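Local coordinates for amide synthase (Vibrio cholerae, PDB 1L5A), which probably catalyses amide-bond formation in vibriobactin biosynthesis, as a free-standing condensation enzyme of the nonribosomal peptide synthetase type, at residues L80-L85 with Y111-S116; S174-Q179 with L305-R310; I232-A237 with G368-E373. One frame throughout, in Å; residues are numbered along the deposited sequence.

Contact 1: residues L80-L85 with Y111-S116; sequences LEAEPL and YRLSHS
In the beta-alpha-beta unit formed by strand 72-75, helix 82-94 and strand 107-114, L113 packs on the first turn of the helix, its isobutyl group meeting A82 and E83. Its chi1 of -58° puts CG opposite the carbonyl carbon, and the two methyl groups then divide the work. CD2 lies against the backbone of the turn, 3.9 Å from A82 O and 4.0 Å from E83 N, and also meets A82 CB at 4.2 Å. CD1 takes the aliphatic part of E83, reaching its CG at 4.1 Å, and the two side chains cross at about a right angle. E83, an exposed residue, then bends at chi2. No hydrogen bond links the segments; the touching is van der Waals.

E81 is the N-cap of helix 82-94, and its O receives L85 N at 2.9 Å, closing the turn that L113 packs on. L113 and S114 both face E117, a classic beta bulge just before the chain turns into strand 117-125. S114 OG accepts from S116 N at 3.0 Å, an ST turn, and also from S116 OG at 3.2 Å. L113 also touches A86, one turn further along the helix from A82, while A82 packs on L76 in the loop after strand 72-75.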
loop_
_atom_site.group_PDB
_atom_site.type_symbol
_atom_site.label_atom_id
_atom_site.label_comp_id
_atom_site.label_asym_id
_atom_site.label_seq_id
_atom_site.Cartn_x
_atom_site.Cartn_y
_atom_site.Cartn_z
ATOM N N LEU A 80 35.349 2.640 47.708
ATOM C CA LEU A 80 34.280 3.118 48.585
ATOM C C LEU A 80 33.573 4.296 47.918
ATOM O O LEU A 80 32.403 4.571 48.195
ATOM C CB LEU A 80 34.856 3.536 49.941
ATOM N N GLU A 81 34.301 4.985 47.041
ATOM C CA GLU A 81 33.772 6.123 46.285
ATOM C C GLU A 81 33.420 5.624 44.874
ATOM O O GLU A 81 33.703 6.290 43.868
ATOM C CB GLU A 81 34.821 7.247 46.209
ATOM N N ALA A 82 32.806 4.441 44.819
ATOM C CA ALA A 82 32.424 3.818 43.554
ATOM C C ALA A 82 31.472 4.696 42.749
ATOM O O ALA A 82 31.739 4.997 41.580
ATOM C CB ALA A 82 31.788 2.468 43.812
ATOM N N GLU A 83 30.367 5.104 43.373
ATOM C CA GLU A 83 29.399 5.935 42.688
ATOM C C GLU A 83 30.007 7.251 42.205
ATOM O O GLU A 83 29.942 7.578 41.015
ATOM C CB GLU A 83 28.206 6.201 43.586
ATOM C CG GLU A 83 27.350 4.985 43.849
ATOM C CD GLU A 83 25.899 5.357 44.026
ATOM O OE1 GLU A 83 25.322 5.918 43.067
ATOM O OE2 GLU A 83 25.333 5.091 45.103
ATOM N N PRO A 84 30.602 8.027 43.115
ATOM C CA PRO A 84 31.197 9.286 42.669
ATOM C C PRO A 84 32.217 9.061 41.559
ATOM O O PRO A 84 32.364 9.881 40.645
ATOM C CB PRO A 84 31.823 9.828 43.950
ATOM C CG PRO A 84 30.799 9.442 44.962
ATOM C CD PRO A 84 30.500 7.997 44.584
ATOM N N LEU A 85 32.923 7.940 41.624
ATOM C CA LEU A 85 33.917 7.668 40.604
ATOM C C LEU A 85 33.217 7.469 39.253
ATOM O O LEU A 85 33.653 8.006 38.228
ATOM C CB LEU A 85 34.728 6.422 40.972
ATOM C CG LEU A 85 36.225 6.487 40.623
ATOM C CD1 LEU A 85 36.429 7.112 39.218
ATOM C CD2 LEU A 85 36.960 7.313 41.699
ATOM N N TYR A 111 29.206 0.137 34.782
ATOM C CA TYR A 111 29.860 0.121 36.083
ATOM C C TYR A 111 29.245 -0.833 37.075
ATOM O O TYR A 111 28.049 -0.784 37.339
ATOM C CB TYR A 111 29.842 1.506 36.748
ATOM C CG TYR A 111 30.437 2.597 35.923
ATOM C CD1 TYR A 111 29.628 3.411 35.121
ATOM C CD2 TYR A 111 31.810 2.804 35.904
ATOM C CE1 TYR A 111 30.182 4.402 34.312
ATOM C CE2 TYR A 111 32.372 3.791 35.100
ATOM C CZ TYR A 111 31.551 4.581 34.303
ATOM O OH TYR A 111 32.109 5.500 33.449
ATOM N N ARG A 112 30.075 -1.692 37.637
ATOM C CA ARG A 112 29.609 -2.592 38.670
ATOM C C ARG A 112 29.966 -1.796 39.933
ATOM O O ARG A 112 31.137 -1.644 40.279
ATOM C CB ARG A 112 30.367 -3.929 38.619
ATOM C CG ARG A 112 29.961 -4.932 39.702
ATOM C CD ARG A 112 30.611 -6.297 39.479
ATOM N NE ARG A 112 30.722 -7.066 40.717
ATOM C CZ ARG A 112 29.908 -8.051 41.085
ATOM N NH1 ARG A 112 28.893 -8.428 40.314
ATOM N NH2 ARG A 112 30.103 -8.652 42.251
ATOM N N LEU A 113 28.952 -1.251 40.590
ATOM C CA LEU A 113 29.172 -0.462 41.794
ATOM C C LEU A 113 29.305 -1.386 42.996
ATOM O O LEU A 113 30.152 -1.181 43.863
ATOM C CB LEU A 113 28.003 0.496 41.996
ATOM C CG LEU A 113 27.776 1.448 40.815
ATOM C CD1 LEU A 113 26.465 2.204 40.987
ATOM C CD2 LEU A 113 28.952 2.405 40.720
ATOM N N SER A 114 28.447 -2.395 43.040
ATOM C CA SER A 114 28.452 -3.387 44.097
ATOM C C SER A 114 27.909 -4.655 43.429
ATOM O O SER A 114 27.582 -4.630 42.249
ATOM C CB SER A 114 27.548 -2.933 45.238
ATOM O OG SER A 114 26.230 -3.439 45.108
ATOM N N HIS A 115 27.805 -5.762 44.148
ATOM C CA HIS A 115 27.296 -6.967 43.504
ATOM C C HIS A 115 25.811 -6.834 43.139
ATOM O O HIS A 115 25.313 -7.562 42.293
ATOM C CB HIS A 115 27.515 -8.196 44.398
ATOM C CG HIS A 115 26.645 -8.222 45.619
ATOM N ND1 HIS A 115 26.735 -7.281 46.621
ATOM C CD2 HIS A 115 25.675 -9.088 46.005
ATOM C CE1 HIS A 115 25.863 -7.564 47.573
ATOM N NE2 HIS A 115 25.206 -8.657 47.224
ATOM N N SER A 116 25.111 -5.895 43.758
ATOM C CA SER A 116 23.686 -5.710 43.482
ATOM C C SER A 116 23.374 -4.348 42.839
ATOM O O SER A 116 22.204 -3.958 42.700
ATOM C CB SER A 116 22.904 -5.820 44.784
ATOM O OG SER A 116 23.382 -4.841 45.694
#

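Contact 2: residues S174-Q179 with L305-R310; sequences SHRYWQ and LYLHGR
R176 leaves helix 175-189 with chi1 at -155°, CG swung roughly opposite its own backbone N, and the chain then runs extended from CG to NE. That reach carries the guanidinium across to L307 at the C-terminal end of helix 291-307. Both terminal nitrogens close on one carbonyl oxygen: R176 NH2 lies 2.8 Å and R176 NH1 2.9 Å from L307 O, which sits oblique to the guanidinium plane. A carbonyl at the last turn of a helix looks outward at the negative end of the helix dipole, so a cationic group there is probably favoured. The charge itself is met by D180, which forms a salt bridge with NH1 one helical turn further on.

H308, the first residue to leave helical backbone angles, has chi1 at -56° and turns its imidazole toward the other helix, bringing CD2 to 4.2 Å from Q179 O. ND1 is bonded to S304 O of its own helix, and F183 of helix 175-189 stacks on the ring, so the imidazole is held from both helices. Its NE2 stays 5.3 Å from R176 NH1, a separation without contact.

S174 caps the start of helix 175-189, its OG accepting a weak bond from Y177 N. The contact borders a subunit interface: H175 of a third subunit packs on R176, and W178 of that subunit on L307. R310, at the end of its segment, makes salt bridges to E168 through NE and to E167 through NH2; the loop after helix 291-307 is thus tied to helix 161-172, while L307 and H308 face helix 175-189.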
loop_
_atom_site.group_PDB
_atom_site.type_symbol
_atom_site.label_atom_id
_atom_site.label_comp_id
_atom_site.label_asym_id
_atom_site.label_seq_id
_atom_site.Cartn_x
_atom_site.Cartn_y
_atom_site.Cartn_z
ATOM N N SER A 174 8.392 7.934 -4.876
ATOM C CA SER A 174 7.038 7.422 -5.023
ATOM C C SER A 174 5.997 8.516 -5.235
ATOM O O SER A 174 6.255 9.693 -4.984
ATOM C CB SER A 174 6.646 6.623 -3.779
ATOM O OG SER A 174 6.174 7.487 -2.756
ATOM N N HIS A 175 4.816 8.117 -5.693
ATOM C CA HIS A 175 3.733 9.070 -5.889
ATOM C C HIS A 175 3.286 9.609 -4.520
ATOM O O HIS A 175 2.882 10.767 -4.411
ATOM C CB HIS A 175 2.533 8.413 -6.606
ATOM C CG HIS A 175 2.754 8.168 -8.070
ATOM N ND1 HIS A 175 2.017 8.797 -9.052
ATOM C CD2 HIS A 175 3.629 7.360 -8.719
ATOM C CE1 HIS A 175 2.426 8.388 -10.240
ATOM N NE2 HIS A 175 3.404 7.517 -10.066
ATOM N N ARG A 176 3.367 8.771 -3.484
ATOM C CA ARG A 176 2.964 9.161 -2.122
ATOM C C ARG A 176 3.716 10.434 -1.710
ATOM O O ARG A 176 3.156 11.329 -1.091
ATOM C CB ARG A 176 3.274 8.041 -1.128
ATOM C CG ARG A 176 2.413 8.044 0.110
ATOM C CD ARG A 176 3.077 7.268 1.235
ATOM N NE ARG A 176 2.165 6.934 2.331
ATOM C CZ ARG A 176 1.260 7.757 2.867
ATOM N NH1 ARG A 176 1.109 9.002 2.418
ATOM N NH2 ARG A 176 0.505 7.330 3.875
ATOM N N TYR A 177 4.994 10.496 -2.062
ATOM C CA TYR A 177 5.809 11.661 -1.773
ATOM C C TYR A 177 5.059 12.887 -2.290
ATOM O O TYR A 177 4.906 13.891 -1.584
ATOM C CB TYR A 177 7.150 11.548 -2.499
ATOM C CG TYR A 177 8.078 12.710 -2.282
ATOM C CD1 TYR A 177 8.764 12.864 -1.077
ATOM C CD2 TYR A 177 8.270 13.668 -3.279
ATOM C CE1 TYR A 177 9.626 13.949 -0.870
ATOM C CE2 TYR A 177 9.128 14.755 -3.084
ATOM C CZ TYR A 177 9.805 14.889 -1.871
ATOM O OH TYR A 177 10.658 15.959 -1.664
ATOM N N TRP A 178 4.585 12.804 -3.529
ATOM C CA TRP A 178 3.869 13.925 -4.090
ATOM C C TRP A 178 2.490 14.165 -3.510
ATOM O O TRP A 178 2.042 15.310 -3.424
ATOM C CB TRP A 178 3.875 13.852 -5.607
ATOM C CG TRP A 178 4.975 14.740 -6.067
ATOM C CD1 TRP A 178 5.000 16.116 -5.989
ATOM C CD2 TRP A 178 6.281 14.346 -6.483
ATOM N NE1 TRP A 178 6.246 16.597 -6.319
ATOM C CE2 TRP A 178 7.054 15.535 -6.627
ATOM C CE3 TRP A 178 6.877 13.119 -6.742
ATOM C CZ2 TRP A 178 8.390 15.518 -7.020
ATOM C CZ3 TRP A 178 8.207 13.099 -7.132
ATOM C CH2 TRP A 178 8.949 14.294 -7.268
ATOM N N GLN A 179 1.822 13.108 -3.074
ATOM C CA GLN A 179 0.533 13.308 -2.438
ATOM C C GLN A 179 0.806 14.022 -1.117
ATOM O O GLN A 179 0.043 14.888 -0.698
ATOM C CB GLN A 179 -0.148 11.983 -2.140
ATOM C CG GLN A 179 -0.621 11.248 -3.363
ATOM C CD GLN A 179 -0.872 9.782 -3.079
ATOM O OE1 GLN A 179 -1.380 9.416 -2.006
ATOM N NE2 GLN A 179 -0.522 8.927 -4.043
ATOM N N LEU A 305 -2.203 13.817 10.107
ATOM C CA LEU A 305 -0.810 14.258 10.150
ATOM C C LEU A 305 0.118 13.044 9.999
ATOM O O LEU A 305 1.083 13.068 9.241
ATOM C CB LEU A 305 -0.502 14.986 11.464
ATOM C CG LEU A 305 -1.212 16.305 11.787
ATOM C CD1 LEU A 305 -0.679 16.807 13.108
ATOM C CD2 LEU A 305 -0.975 17.368 10.702
ATOM N N TYR A 306 -0.181 11.979 10.724
ATOM C CA TYR A 306 0.636 10.770 10.641
ATOM C C TYR A 306 0.665 10.176 9.223
ATOM O O TYR A 306 1.712 9.732 8.762
ATOM C CB TYR A 306 0.110 9.719 11.622
ATOM C CG TYR A 306 0.084 10.175 13.060
ATOM C CD1 TYR A 306 -0.753 9.550 13.990
ATOM C CD2 TYR A 306 0.950 11.179 13.516
ATOM C CE1 TYR A 306 -0.727 9.901 15.342
ATOM C CE2 TYR A 306 0.989 11.538 14.874
ATOM C CZ TYR A 306 0.150 10.893 15.778
ATOM O OH TYR A 306 0.189 11.218 17.111
ATOM N N LEU A 307 -0.477 10.169 8.537
ATOM C CA LEU A 307 -0.539 9.617 7.185
ATOM C C LEU A 307 0.344 10.352 6.172
ATOM O O LEU A 307 0.845 9.745 5.222
ATOM C CB LEU A 307 -1.994 9.582 6.694
ATOM C CG LEU A 307 -2.865 8.578 7.466
ATOM C CD1 LEU A 307 -4.332 8.922 7.315
ATOM C CD2 LEU A 307 -2.581 7.158 6.978
ATOM N N HIS A 308 0.546 11.651 6.366
ATOM C CA HIS A 308 1.388 12.409 5.446
ATOM C C HIS A 308 2.684 12.759 6.172
ATOM O O HIS A 308 3.528 13.500 5.647
ATOM C CB HIS A 308 0.664 13.681 4.983
ATOM C CG HIS A 308 -0.669 13.418 4.346
ATOM N ND1 HIS A 308 -1.832 13.281 5.076
ATOM C CD2 HIS A 308 -1.011 13.195 3.053
ATOM C CE1 HIS A 308 -2.830 12.982 4.266
ATOM N NE2 HIS A 308 -2.360 12.923 3.032
ATOM N N GLY A 309 2.839 12.170 7.364
ATOM C CA GLY A 309 3.984 12.405 8.225
ATOM C C GLY A 309 5.413 12.080 7.810
ATOM O O GLY A 309 6.356 12.558 8.439
ATOM N N ARG A 310 5.593 11.287 6.766
ATOM C CA ARG A 310 6.924 10.903 6.331
ATOM C C ARG A 310 7.555 12.010 5.506
ATOM O O ARG A 310 8.760 11.954 5.183
ATOM C CB ARG A 310 6.842 9.599 5.521
ATOM C CG ARG A 310 8.168 9.016 5.114
ATOM C CD ARG A 310 8.047 7.561 4.718
ATOM N NE ARG A 310 9.365 6.931 4.622
ATOM C CZ ARG A 310 9.578 5.622 4.725
ATOM N NH1 ARG A 310 8.561 4.791 4.929
ATOM N NH2 ARG A 310 10.804 5.141 4.628
#

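Contact 3: residues I232-A237 with G368-E373; sequences IGWPDA and GSPQHE
W234 offers one face of its indole to P370, and the proline ring lies over it. The tryptophan chi1 of 59° tucks CG between the backbone N and the carbonyl carbon, and chi2 stands the ring across the CA-CB bond, so that its broad side confronts the 368-373 loop. P370 CD sits 3.3 Å from the centroid of the six-membered ring and only 13° off the normal, a CH-pi contact. P370 CG lies further back over the five-membered part, 3.7 Å from W234 CG. The opposite indole face is taken by W234's own neighbour, P235, whose CD lies above it toward the rim, so the ring is sandwiched between two prolines.

The rest of the loop meets the far end of the indole. G368 O approaches W234 CH2 at 3.2 Å, and S369 CA lies 3.9 Å from W234 CZ2, both obliquely. With chi1 at 169°, S369 holds OG opposite its backbone N and 4.1 Å from W234 CZ2. Q371, bent at chi2, brings OE1 obliquely to 4.4 Å from W234 NE1, and no bond forms.

This loop connects the beta hairpin of strands 362-368 and 374-381 through a type I turn from S369 to H372. L223 of helix 217-229 packs on both W234 and P370, and I336 of strand 333-337 on W234.

With no hydrogen bond between the segments, the join rests on dispersion and probably on the slightly polarised C-H of P370 CD over the pi face.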
loop_
_atom_site.group_PDB
_atom_site.type_symbol
_atom_site.label_atom_id
_atom_site.label_comp_id
_atom_site.label_asym_id
_atom_site.label_seq_id
_atom_site.Cartn_x
_atom_site.Cartn_y
_atom_site.Cartn_z
ATOM N N ILE A 232 -9.556 6.309 20.004
ATOM C CA ILE A 232 -8.212 6.865 19.899
ATOM C C ILE A 232 -7.440 6.418 21.132
ATOM O O ILE A 232 -8.044 6.070 22.149
ATOM C CB ILE A 232 -8.208 8.422 19.839
ATOM C CG1 ILE A 232 -8.895 9.005 21.073
ATOM C CG2 ILE A 232 -8.872 8.909 18.549
ATOM C CD1 ILE A 232 -8.881 10.523 21.099
ATOM N N GLY A 233 -6.114 6.394 21.035
ATOM C CA GLY A 233 -5.311 5.999 22.179
ATOM C C GLY A 233 -5.159 7.195 23.114
ATOM O O GLY A 233 -5.365 8.338 22.690
ATOM N N TRP A 234 -4.795 6.959 24.374
ATOM C CA TRP A 234 -4.648 8.080 25.288
ATOM C C TRP A 234 -3.621 9.118 24.853
ATOM O O TRP A 234 -3.813 10.309 25.091
ATOM C CB TRP A 234 -4.358 7.609 26.713
ATOM C CG TRP A 234 -3.156 6.802 26.884
ATOM C CD1 TRP A 234 -3.060 5.453 26.789
ATOM C CD2 TRP A 234 -1.867 7.277 27.262
ATOM N NE1 TRP A 234 -1.790 5.047 27.097
ATOM C CE2 TRP A 234 -1.032 6.148 27.392
ATOM C CE3 TRP A 234 -1.333 8.551 27.508
ATOM C CZ2 TRP A 234 0.312 6.246 27.763
ATOM C CZ3 TRP A 234 -0.001 8.657 27.878
ATOM C CH2 TRP A 234 0.811 7.505 28.003
ATOM N N PRO A 235 -2.513 8.691 24.223
ATOM C CA PRO A 235 -1.555 9.723 23.805
ATOM C C PRO A 235 -2.233 10.743 22.859
ATOM O O PRO A 235 -2.196 11.950 23.103
ATOM C CB PRO A 235 -0.459 8.914 23.113
ATOM C CG PRO A 235 -0.469 7.621 23.896
ATOM C CD PRO A 235 -1.950 7.339 24.040
ATOM N N ASP A 236 -2.853 10.255 21.789
ATOM C CA ASP A 236 -3.545 11.127 20.843
ATOM C C ASP A 236 -4.639 11.917 21.553
ATOM O O ASP A 236 -4.964 13.038 21.149
ATOM C CB ASP A 236 -4.203 10.312 19.723
ATOM C CG ASP A 236 -3.273 10.046 18.554
ATOM O OD1 ASP A 236 -2.135 10.570 18.546
ATOM O OD2 ASP A 236 -3.700 9.315 17.629
ATOM N N ALA A 237 -5.214 11.320 22.598
ATOM C CA ALA A 237 -6.282 11.967 23.357
ATOM C C ALA A 237 -5.742 13.173 24.117
ATOM O O ALA A 237 -6.381 14.228 24.138
ATOM C CB ALA A 237 -6.921 10.977 24.334
ATOM N N GLY A 368 4.880 8.645 31.395
ATOM C CA GLY A 368 4.211 7.635 32.186
ATOM C C GLY A 368 3.046 7.005 31.446
ATOM O O GLY A 368 3.058 6.869 30.215
ATOM N N SER A 369 2.019 6.640 32.204
ATOM C CA SER A 369 0.862 5.984 31.626
ATOM C C SER A 369 -0.342 6.047 32.553
ATOM O O SER A 369 -0.224 5.844 33.762
ATOM C CB SER A 369 1.212 4.525 31.341
ATOM O OG SER A 369 0.057 3.783 31.009
ATOM N N PRO A 370 -1.529 6.323 31.994
ATOM C CA PRO A 370 -2.731 6.396 32.831
ATOM C C PRO A 370 -2.965 5.103 33.626
ATOM O O PRO A 370 -3.722 5.087 34.599
ATOM C CB PRO A 370 -3.841 6.698 31.823
ATOM C CG PRO A 370 -3.282 6.212 30.511
ATOM C CD PRO A 370 -1.841 6.589 30.582
ATOM N N GLN A 371 -2.310 4.027 33.206
ATOM C CA GLN A 371 -2.436 2.747 33.886
ATOM C C GLN A 371 -1.654 2.761 35.200
ATOM O O GLN A 371 -1.898 1.945 36.098
ATOM C CB GLN A 371 -1.915 1.609 33.003
ATOM C CG GLN A 371 -2.912 1.051 32.003
ATOM C CD GLN A 371 -2.860 1.743 30.663
ATOM O OE1 GLN A 371 -1.815 1.792 30.020
ATOM N NE2 GLN A 371 -3.993 2.274 30.228
ATOM N N HIS A 372 -0.707 3.685 35.310
ATOM C CA HIS A 372 0.099 3.793 36.516
ATOM C C HIS A 372 0.175 5.250 36.946
ATOM O O HIS A 372 -0.830 5.848 37.328
ATOM C CB HIS A 372 1.498 3.234 36.251
ATOM C CG HIS A 372 1.498 1.796 35.835
ATOM N ND1 HIS A 372 0.904 0.805 36.589
ATOM C CD2 HIS A 372 2.000 1.183 34.737
ATOM C CE1 HIS A 372 1.039 -0.356 35.972
ATOM N NE2 HIS A 372 1.701 -0.154 34.844
ATOM N N GLU A 373 1.372 5.817 36.895
ATOM C CA GLU A 373 1.543 7.211 37.245
ATOM C C GLU A 373 1.814 7.962 35.950
ATOM O O GLU A 373 2.611 7.524 35.120
ATOM C CB GLU A 373 2.706 7.390 38.219
ATOM C CG GLU A 373 2.950 8.834 38.614
ATOM C CD GLU A 373 4.085 8.985 39.606
ATOM O OE1 GLU A 373 5.097 8.264 39.464
ATOM O OE2 GLU A 373 3.973 9.835 40.517
#

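How the contacts relate
Contacts 2 and 3 are neighbours: their centres lie 27 Å apart, and Y306 OH of the 305-310 segment probably hydrogen-bonds to D236 OD1 of the 232-237 segment at 2.8 Å. Their segments alternate along the chain, so the two contacts cross in sequence. Contact 1 closes earlier in sequence and stands apart, its centre 50 Å from contact 2, on the opposite side of the chain's centre, and 36 Å from contact 3. It belongs to the five-stranded sheet, contact 3 to the hairpin of the four-stranded one. Strand 117-125, following contact 1, runs into the HHxxxDG sequence motif, which in condensation domains marks the active site.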